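PDB 4QR2: CRISPR-associated endoribonuclease Cas2 from Streptococcus pyogenes serotype M1, which probably acts as a magnesium-dependent nuclease in CRISPR adaptive immunity, as a homodimer that joins a Cas1 homodimer in a heterotetramer. Local coordinates for residues V5-N10 and D64-Y69; R21-L26 and H53-I58. One frame throughout, in Å; residues are numbered along the deposited sequence.

Interaction 1 of 2, residues V5-N10 and D64-Y69; sequences VTYDVN and DSIRFY
On the sheet face that carries Val-5, Tyr-7, Ile-66 and Phe-68, Val-5 CG1 packs on Ile-66 CG2 at 3.8 Å while Val-5 CG2 comes up to the edge of the Phe-68 ring. Ile-66 CG2 also lies over one face of that ring, and Ile-66 CG1 approaches Tyr-7 CD1 at 3.4 Å. A chi1 of -177° swings the Tyr-7 ring out past Ile-66 to Asp-64, where its OH donates to OD2 at 2.6 Å from above the carboxylate plane, ring and carboxylate being turned 71° apart. Arg-19 and the Asp-60 amide also hold OD2, so this one oxygen of the buried Asp-64 has three donors. The strands are antiparallel: Thr-6 and Arg-67, like Asp-8 and Ser-65, form hydrogen-bonded pairs, with Thr-6 N to Arg-67 O at 2.9 Å. On the other face, a water links Asp-8 OD2 (2.7 Å) to Ser-65 OG (2.6 Å), and Arg-67 NE donates to Tyr-69 OH. The second subunit adds Asn-36 N to Asp-8, the predicted catalytic magnesium ligand, Gln-35 NE2 to Ser-65 OG, and Glu-40, salt-bridged to Arg-67 NH2 and hydrogen-bonded to Tyr-69 OH. Strand 2-8 is central in the ferredoxin-like sheet, between 38-42 and 65-71, with helices 14-27 and 45-58 packed on the Tyr-7 and Phe-68 side.

Interaction 2 of 2, residues R21-L26 and H53-I58; sequences RHVAKL and HRLTQI
Segments 21-26 and 53-58 run nearly antiparallel, their axes 167° apart in direction and 10.1 Å apart at closest approach. They belong to the two helices of the ferredoxin-like fold, 14-27 and 45-58, which lie together on one face of the sheet. The backbones come nearest at Val-23 and Leu-55, whose CA atoms are 6.7 Å apart, and the two segments meet mainly through side chains, with no hydrogen bond between them. Leu-26 and Ile-58 fill the middle. Leu-26, extended from its backbone N by a chi1 of 169°, spans the gap and sets CD2 against Leu-55 CD2 at 3.7 Å and against Arg-54 CB. Ile-58 answers with both branches: CG2 meets Val-23 CG2 at 3.7 Å and His-22 CB at 3.8 Å, while CD1 lies 4.1 Å from Leu-26 CD2. Nearer the sheet, Val-23 and Leu-55 lie roughly perpendicular, the valine also touching Phe-39 and the leucine Ile-66 and Phe-68. Along the outer border Arg-54 bends at chi3 (-90°), and its NH2 is held by Asp-50 in a salt bridge and by Tyr-30 OH. One face of this guanidinium receives Leu-26 CD1, displaced from the centre of the group and 3.2 Å from Arg-54 NH1.

How the interactions relate
Interactions 1 and 2 belong to the sheet layer and the helix layer of a two-layer alpha/beta fold, their centres 11 Å apart and the hydrophobic core between them. There Tyr-7 CE2 meets Val-23 CG2 at 3.4 Å, Phe-68 CZ meets Leu-55 CD1 at 3.8 Å, and Ile-66 CD1 meets Leu-55 CD2 at 3.9 Å. Both helices of interaction 2 lie in the chain between the two strands of interaction 1. Asp-8, predicted to bind the catalytic magnesium, projects from the sheet face opposite to that of Tyr-7, Ile-66 and Phe-68, so the predicted site lies across the sheet from interaction 2; its side chain is about 10 Å from that of Val-23.

Interaction 1 of 2, residues V5-N10 and D64-Y69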
ATOM      1  N   VAL A   5      -1.673   3.112  -5.992  1.00 19.56           N
ATOM      2  CA  VAL A   5      -2.935   3.270  -5.304  1.00 19.97           C
ATOM      3  C   VAL A   5      -2.948   2.287  -4.133  1.00 20.63           C
ATOM      4  O   VAL A   5      -2.855   1.051  -4.359  1.00 19.28           O
ATOM      5  CB  VAL A   5      -4.141   2.945  -6.231  1.00 20.47           C
ATOM      6  CG1 VAL A   5      -5.471   3.161  -5.521  1.00 20.16           C
ATOM      7  CG2 VAL A   5      -4.164   3.810  -7.487  1.00 21.70           C
ATOM      8  N   THR A   6      -3.160   2.801  -2.907  1.00 19.54           N
ATOM      9  CA  THR A   6      -3.317   1.982  -1.768  1.00 20.03           C
ATOM     10  C   THR A   6      -4.679   2.201  -1.113  1.00 20.50           C
ATOM     11  O   THR A   6      -5.060   3.298  -0.746  1.00 20.91           O
ATOM     12  CB  THR A   6      -2.099   2.127  -0.769  1.00 19.75           C
ATOM     13  OG1 THR A   6      -2.131   3.467  -0.219  1.00 20.13           O
ATOM     14  CG2 THR A   6      -0.733   1.987  -1.429  1.00 21.16           C
ATOM     15  N   TYR A   7      -5.459   1.105  -1.048  1.00 20.84           N
ATOM     16  CA  TYR A   7      -6.816   1.133  -0.581  1.00 19.72           C
ATOM     17  C   TYR A   7      -6.941   0.436   0.747  1.00 20.87           C
ATOM     18  O   TYR A   7      -6.602  -0.736   0.882  1.00 20.90           O
ATOM     19  CB  TYR A   7      -7.774   0.458  -1.611  1.00 21.08           C
ATOM     20  CG  TYR A   7      -9.259   0.497  -1.250  1.00 19.79           C
ATOM     21  CD1 TYR A   7      -9.814   1.556  -0.590  1.00 18.94           C
ATOM     22  CD2 TYR A   7     -10.083  -0.537  -1.606  1.00 20.40           C
ATOM     23  CE1 TYR A   7     -11.150   1.631  -0.351  1.00 20.90           C
ATOM     24  CE2 TYR A   7     -11.426  -0.505  -1.358  1.00 22.69           C
ATOM     25  CZ  TYR A   7     -11.985   0.539  -0.712  1.00 23.02           C
ATOM     26  OH  TYR A   7     -13.337   0.565  -0.463  1.00 23.22           O
ATOM     27  N   ASP A   8      -7.399   1.168   1.769  1.00 18.70           N
ATOM     28  CA  ASP A   8      -7.625   0.635   3.111  1.00 19.70           C
ATOM     29  C   ASP A   8      -9.132   0.470   3.316  1.00 19.84           C
ATOM     30  O   ASP A   8      -9.884   1.450   3.388  1.00 22.03           O
ATOM     31  CB  ASP A   8      -7.132   1.653   4.120  1.00 20.17           C
ATOM     32  CG  ASP A   8      -7.098   1.143   5.572  1.00 23.81           C
ATOM     33  OD1 ASP A   8      -7.558   0.072   5.863  1.00 26.63           O
ATOM     34  OD2 ASP A   8      -6.571   1.920   6.449  1.00 24.90           O
ATOM     35  N   VAL A   9      -9.518  -0.787   3.371  1.00 21.89           N
ATOM     36  CA  VAL A   9     -10.888  -1.182   3.566  1.00 21.86           C
ATOM     37  C   VAL A   9     -10.827  -2.412   4.480  1.00 22.21           C
ATOM     38  O   VAL A   9      -9.889  -3.216   4.461  1.00 22.76           O
ATOM     39  CB  VAL A   9     -11.597  -1.478   2.243  1.00 22.12           C
ATOM     40  CG1 VAL A   9     -10.928  -2.643   1.540  1.00 23.77           C
ATOM     41  CG2 VAL A   9     -13.071  -1.734   2.429  1.00 23.89           C
ATOM     42  N   ASN A  10     -11.886  -2.545   5.283  1.00 21.81           N
ATOM     43  CA  ASN A  10     -12.031  -3.627   6.225  1.00 22.96           C
ATOM     44  C   ASN A  10     -12.603  -4.861   5.585  1.00 24.54           C
ATOM     45  O   ASN A  10     -13.779  -4.865   5.269  1.00 25.17           O
ATOM     46  CB  ASN A  10     -12.854  -3.220   7.425  1.00 24.49           C
ATOM     47  CG  ASN A  10     -12.927  -4.341   8.491  1.00 27.96           C
ATOM     48  OD1 ASN A  10     -12.505  -5.478   8.229  1.00 27.43           O
ATOM     49  ND2 ASN A  10     -13.303  -3.984   9.736  1.00 30.38           N
ATOM     50  N   ASP A  64     -13.257   4.101   4.886  1.00 24.58           N
ATOM     51  CA  ASP A  64     -12.175   3.636   4.014  1.00 24.02           C
ATOM     52  C   ASP A  64     -11.276   4.822   3.691  1.00 19.84           C
ATOM     53  O   ASP A  64     -11.686   5.972   3.760  1.00 22.64           O
ATOM     54  CB  ASP A  64     -12.726   3.173   2.638  1.00 24.13           C
ATOM     55  CG  ASP A  64     -13.828   2.084   2.719  1.00 25.56           C
ATOM     56  OD1 ASP A  64     -14.204   1.594   3.831  1.00 25.02           O
ATOM     57  OD2 ASP A  64     -14.365   1.788   1.631  1.00 24.36           O
ATOM     58  N   SER A  65     -10.080   4.551   3.191  1.00 22.25           N
ATOM     59  CA  SER A  65      -9.290   5.590   2.519  1.00 20.52           C
ATOM     60  C   SER A  65      -8.512   5.074   1.321  1.00 20.92           C
ATOM     61  O   SER A  65      -8.229   3.886   1.260  1.00 20.38           O
ATOM     62  CB  SER A  65      -8.312   6.269   3.466  1.00 21.85           C
ATOM     63  OG  SER A  65      -7.335   5.370   3.870  1.00 21.85           O
ATOM     64  N   ILE A  66      -8.109   6.006   0.437  1.00 20.33           N
ATOM     65  CA  ILE A  66      -7.248   5.710  -0.688  1.00 20.65           C
ATOM     66  C   ILE A  66      -6.147   6.763  -0.676  1.00 21.80           C
ATOM     67  O   ILE A  66      -6.428   7.965  -0.518  1.00 22.81           O
ATOM     68  CB  ILE A  66      -8.012   5.752  -2.047  1.00 22.66           C
ATOM     69  CG1 ILE A  66      -8.976   4.548  -2.081  1.00 26.12           C
ATOM     70  CG2 ILE A  66      -6.993   5.756  -3.200  1.00 25.00           C
ATOM     71  CD1 ILE A  66      -9.572   4.247  -3.414  1.00 33.72           C
ATOM     72  N   ARG A  67      -4.916   6.291  -0.874  1.00 21.10           N
ATOM     73  CA  ARG A  67      -3.781   7.126  -1.050  1.00 20.98           C
ATOM     74  C   ARG A  67      -3.225   6.879  -2.420  1.00 21.99           C
ATOM     75  O   ARG A  67      -3.215   5.734  -2.908  1.00 20.90           O
ATOM     76  CB  ARG A  67      -2.697   6.877   0.074  1.00 19.52           C
ATOM     77  CG  ARG A  67      -3.206   7.329   1.403  1.00 22.18           C
ATOM     78  CD  ARG A  67      -2.258   6.972   2.540  1.00 23.80           C
ATOM     79  NE  ARG A  67      -1.094   7.839   2.555  1.00 23.71           N
ATOM     80  CZ  ARG A  67      -1.072   9.021   3.155  1.00 26.61           C
ATOM     81  NH1 ARG A  67      -2.204   9.517   3.664  1.00 30.62           N
ATOM     82  NH2 ARG A  67       0.016   9.722   3.162  1.00 27.53           N
ATOM     83  N   PHE A  68      -2.740   7.950  -3.017  1.00 20.65           N
ATOM     84  CA  PHE A  68      -2.094   7.905  -4.339  1.00 21.76           C
ATOM     85  C   PHE A  68      -0.682   8.411  -4.221  1.00 22.81           C
ATOM     86  O   PHE A  68      -0.469   9.587  -3.806  1.00 22.57           O
ATOM     87  CB  PHE A  68      -2.826   8.836  -5.319  1.00 23.93           C
ATOM     88  CG  PHE A  68      -4.274   8.539  -5.496  1.00 23.47           C
ATOM     89  CD1 PHE A  68      -4.658   7.432  -6.149  1.00 21.96           C
ATOM     90  CD2 PHE A  68      -5.245   9.394  -4.978  1.00 26.25           C
ATOM     91  CE1 PHE A  68      -6.024   7.130  -6.375  1.00 24.37           C
ATOM     92  CE2 PHE A  68      -6.614   9.115  -5.154  1.00 27.22           C
ATOM     93  CZ  PHE A  68      -6.997   7.950  -5.832  1.00 26.65           C
ATOM     94  N   TYR A  69       0.291   7.583  -4.606  1.00 23.11           N
ATOM     95  CA  TYR A  69       1.687   8.005  -4.592  1.00 22.32           C
ATOM     96  C   TYR A  69       2.153   8.127  -6.002  1.00 24.41           C
ATOM     97  O   TYR A  69       2.083   7.191  -6.774  1.00 22.37           O
ATOM     98  CB  TYR A  69       2.575   6.970  -3.848  1.00 23.19           C
ATOM     99  CG  TYR A  69       2.205   6.810  -2.376  1.00 22.24           C
ATOM    100  CD1 TYR A  69       1.207   6.005  -1.972  1.00 22.24           C
ATOM    101  CD2 TYR A  69       2.933   7.487  -1.430  1.00 24.86           C
ATOM    102  CE1 TYR A  69       0.881   5.926  -0.645  1.00 21.62           C
ATOM    103  CE2 TYR A  69       2.679   7.377  -0.108  1.00 24.47           C
ATOM    104  CZ  TYR A  69       1.664   6.607   0.303  1.00 23.69           C
ATOM    105  OH  TYR A  69       1.344   6.529   1.631  1.00 23.16           O
TER
HETATM  106  O   HOH W   1      -7.505   4.413   6.258  1.00 27.56           O
HETATM  107  O   HOH W   2     -13.673  -0.261   5.777  1.00 27.15           O

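Interaction 2 of 2, residues R21-L26 and H53-I58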
ATOM      1  N   ARG A  21     -13.641  -5.465  -4.339  1.00 24.70           N
ATOM      2  CA  ARG A  21     -13.776  -6.063  -5.695  1.00 25.43           C
ATOM      3  C   ARG A  21     -14.029  -4.986  -6.732  1.00 26.39           C
ATOM      4  O   ARG A  21     -13.491  -5.027  -7.832  1.00 25.92           O
ATOM      5  CB  ARG A  21     -14.948  -7.045  -5.726  1.00 28.57           C
ATOM      6  CG  ARG A  21     -14.710  -8.380  -4.985  1.00 31.91           C
ATOM      7  CD  ARG A  21     -15.742  -9.490  -5.425  1.00 35.42           C
ATOM      8  NE  ARG A  21     -17.107  -9.166  -5.015  1.00 42.53           N
ATOM      9  CZ  ARG A  21     -17.641  -9.304  -3.780  1.00 35.38           C
ATOM     10  NH1 ARG A  21     -18.874  -8.925  -3.595  1.00 44.45           N
ATOM     11  NH2 ARG A  21     -16.986  -9.764  -2.772  1.00 36.46           N
ATOM     12  N   HIS A  22     -14.836  -3.977  -6.376  1.00 26.00           N
ATOM     13  CA  HIS A  22     -15.159  -2.910  -7.339  1.00 25.36           C
ATOM     14  C   HIS A  22     -13.995  -1.971  -7.546  1.00 23.36           C
ATOM     15  O   HIS A  22     -13.776  -1.532  -8.717  1.00 24.22           O
ATOM     16  CB  HIS A  22     -16.346  -2.104  -6.823  1.00 25.88           C
ATOM     17  CG  HIS A  22     -17.644  -2.840  -6.839  1.00 34.63           C
ATOM     18  ND1 HIS A  22     -18.756  -2.374  -6.169  1.00 42.23           N
ATOM     19  CD2 HIS A  22     -17.976  -4.067  -7.305  1.00 41.24           C
ATOM     20  CE1 HIS A  22     -19.743  -3.243  -6.303  1.00 45.54           C
ATOM     21  NE2 HIS A  22     -19.303  -4.278  -7.003  1.00 43.79           N
ATOM     22  N   VAL A  23     -13.283  -1.629  -6.448  1.00 20.37           N
ATOM     23  CA  VAL A  23     -11.990  -0.896  -6.555  1.00 21.64           C
ATOM     24  C   VAL A  23     -11.006  -1.591  -7.479  1.00 23.19           C
ATOM     25  O   VAL A  23     -10.433  -1.001  -8.426  1.00 22.28           O
ATOM     26  CB  VAL A  23     -11.396  -0.564  -5.183  1.00 20.53           C
ATOM     27  CG1 VAL A  23      -9.993  -0.024  -5.306  1.00 23.04           C
ATOM     28  CG2 VAL A  23     -12.285   0.512  -4.502  1.00 21.68           C
ATOM     29  N   ALA A  24     -10.858  -2.882  -7.279  1.00 22.80           N
ATOM     30  CA  ALA A  24      -9.872  -3.642  -8.083  1.00 26.11           C
ATOM     31  C   ALA A  24     -10.287  -3.677  -9.509  1.00 28.39           C
ATOM     32  O   ALA A  24      -9.423  -3.533 -10.367  1.00 27.17           O
ATOM     33  CB  ALA A  24      -9.749  -5.092  -7.551  1.00 25.01           C
ATOM     34  N   LYS A  25     -11.587  -3.893  -9.776  1.00 24.74           N
ATOM     35  CA  LYS A  25     -12.075  -3.979 -11.133  1.00 28.36           C
ATOM     36  C   LYS A  25     -11.763  -2.693 -11.907  1.00 25.32           C
ATOM     37  O   LYS A  25     -11.340  -2.702 -13.114  1.00 26.86           O
ATOM     38  CB  LYS A  25     -13.561  -4.274 -11.149  1.00 31.77           C
ATOM     39  CG  LYS A  25     -14.115  -4.597 -12.509  1.00 37.68           C
ATOM     40  CD  LYS A  25     -15.593  -4.902 -12.389  1.00 43.12           C
ATOM     41  CE  LYS A  25     -16.197  -5.319 -13.730  1.00 51.78           C
ATOM     42  NZ  LYS A  25     -16.265  -4.273 -14.778  1.00 53.95           N
ATOM     43  N   LEU A  26     -11.903  -1.583 -11.223  1.00 25.85           N
ATOM     44  CA  LEU A  26     -11.591  -0.291 -11.811  1.00 25.75           C
ATOM     45  C   LEU A  26     -10.109  -0.115 -12.047  1.00 25.54           C
ATOM     46  O   LEU A  26      -9.736   0.278 -13.170  1.00 27.15           O
ATOM     47  CB  LEU A  26     -12.152   0.835 -10.937  1.00 26.39           C
ATOM     48  CG  LEU A  26     -11.708   2.277 -11.258  1.00 28.55           C
ATOM     49  CD1 LEU A  26     -12.120   2.625 -12.609  1.00 33.76           C
ATOM     50  CD2 LEU A  26     -12.414   3.255 -10.334  1.00 30.94           C
ATOM     51  N   HIS A  53     -12.781  10.379  -9.466  1.00 26.97           N
ATOM     52  CA  HIS A  53     -14.239  10.529  -9.383  1.00 28.71           C
ATOM     53  C   HIS A  53     -14.944   9.169  -9.223  1.00 27.83           C
ATOM     54  O   HIS A  53     -15.829   9.054  -8.417  1.00 29.07           O
ATOM     55  CB  HIS A  53     -14.789  11.179 -10.642  1.00 33.05           C
ATOM     56  CG  HIS A  53     -14.416  12.630 -10.787  1.00 40.30           C
ATOM     57  ND1 HIS A  53     -14.516  13.308 -11.981  1.00 44.74           N
ATOM     58  CD2 HIS A  53     -13.966  13.539  -9.877  1.00 47.68           C
ATOM     59  CE1 HIS A  53     -14.162  14.570 -11.812  1.00 45.20           C
ATOM     60  NE2 HIS A  53     -13.839  14.748 -10.540  1.00 43.44           N
ATOM     61  N   ARG A  54     -14.522   8.188  -9.997  1.00 25.50           N
ATOM     62  CA  ARG A  54     -15.094   6.838  -9.920  1.00 28.10           C
ATOM     63  C   ARG A  54     -14.880   6.137  -8.621  1.00 27.02           C
ATOM     64  O   ARG A  54     -15.832   5.536  -8.050  1.00 27.55           O
ATOM     65  CB  ARG A  54     -14.690   5.997 -11.136  1.00 29.82           C
ATOM     66  CG  ARG A  54     -15.326   6.572 -12.364  1.00 34.06           C
ATOM     67  CD  ARG A  54     -15.380   5.609 -13.484  1.00 41.32           C
ATOM     68  NE  ARG A  54     -14.213   5.779 -14.193  1.00 43.06           N
ATOM     69  CZ  ARG A  54     -13.562   4.851 -14.880  1.00 53.14           C
ATOM     70  NH1 ARG A  54     -14.001   3.580 -14.964  1.00 54.47           N
ATOM     71  NH2 ARG A  54     -12.414   5.231 -15.464  1.00 48.78           N
ATOM     72  N   LEU A  55     -13.667   6.266  -8.111  1.00 24.51           N
ATOM     73  CA  LEU A  55     -13.341   5.684  -6.796  1.00 23.73           C
ATOM     74  C   LEU A  55     -14.121   6.344  -5.737  1.00 24.56           C
ATOM     75  O   LEU A  55     -14.617   5.666  -4.800  1.00 25.10           O
ATOM     76  CB  LEU A  55     -11.851   5.793  -6.539  1.00 22.07           C
ATOM     77  CG  LEU A  55     -10.929   4.926  -7.356  1.00 24.07           C
ATOM     78  CD1 LEU A  55      -9.502   5.437  -7.165  1.00 24.56           C
ATOM     79  CD2 LEU A  55     -11.056   3.453  -6.889  1.00 28.11           C
ATOM     80  N   THR A  56     -14.352   7.646  -5.852  1.00 26.61           N
ATOM     81  CA  THR A  56     -15.174   8.340  -4.845  1.00 28.46           C
ATOM     82  C   THR A  56     -16.598   7.815  -4.752  1.00 30.65           C
ATOM     83  O   THR A  56     -17.166   7.764  -3.655  1.00 31.41           O
ATOM     84  CB  THR A  56     -15.208   9.846  -5.140  1.00 34.74           C
ATOM     85  OG1 THR A  56     -13.894  10.370  -4.970  1.00 30.33           O
ATOM     86  CG2 THR A  56     -16.119  10.526  -4.185  1.00 38.50           C
ATOM     87  N   GLN A  57     -17.143   7.390  -5.879  1.00 29.55           N
ATOM     88  CA  GLN A  57     -18.469   6.782  -5.903  1.00 34.29           C
ATOM     89  C   GLN A  57     -18.464   5.333  -5.353  1.00 31.73           C
ATOM     90  O   GLN A  57     -19.497   4.805  -5.003  1.00 34.68           O
ATOM     91  CB  GLN A  57     -18.993   6.810  -7.306  1.00 38.19           C
ATOM     92  CG  GLN A  57     -19.163   8.239  -7.868  1.00 43.14           C
ATOM     93  CD  GLN A  57     -20.043   9.082  -6.974  1.00 49.06           C
ATOM     94  OE1 GLN A  57     -19.583   9.976  -6.238  1.00 49.43           O
ATOM     95  NE2 GLN A  57     -21.330   8.749  -6.975  1.00 56.34           N
ATOM     96  N   ILE A  58     -17.349   4.663  -5.327  1.00 25.62           N
ATOM     97  CA  ILE A  58     -17.283   3.263  -4.808  1.00 27.83           C
ATOM     98  C   ILE A  58     -16.985   3.148  -3.301  1.00 27.79           C
ATOM     99  O   ILE A  58     -17.569   2.305  -2.608  1.00 26.75           O
ATOM    100  CB  ILE A  58     -16.207   2.450  -5.553  1.00 28.04           C
ATOM    101  CG1 ILE A  58     -16.636   2.293  -7.023  1.00 30.21           C
ATOM    102  CG2 ILE A  58     -15.905   1.127  -4.779  1.00 29.55           C
ATOM    103  CD1 ILE A  58     -15.550   2.014  -8.016  1.00 31.92           C
TER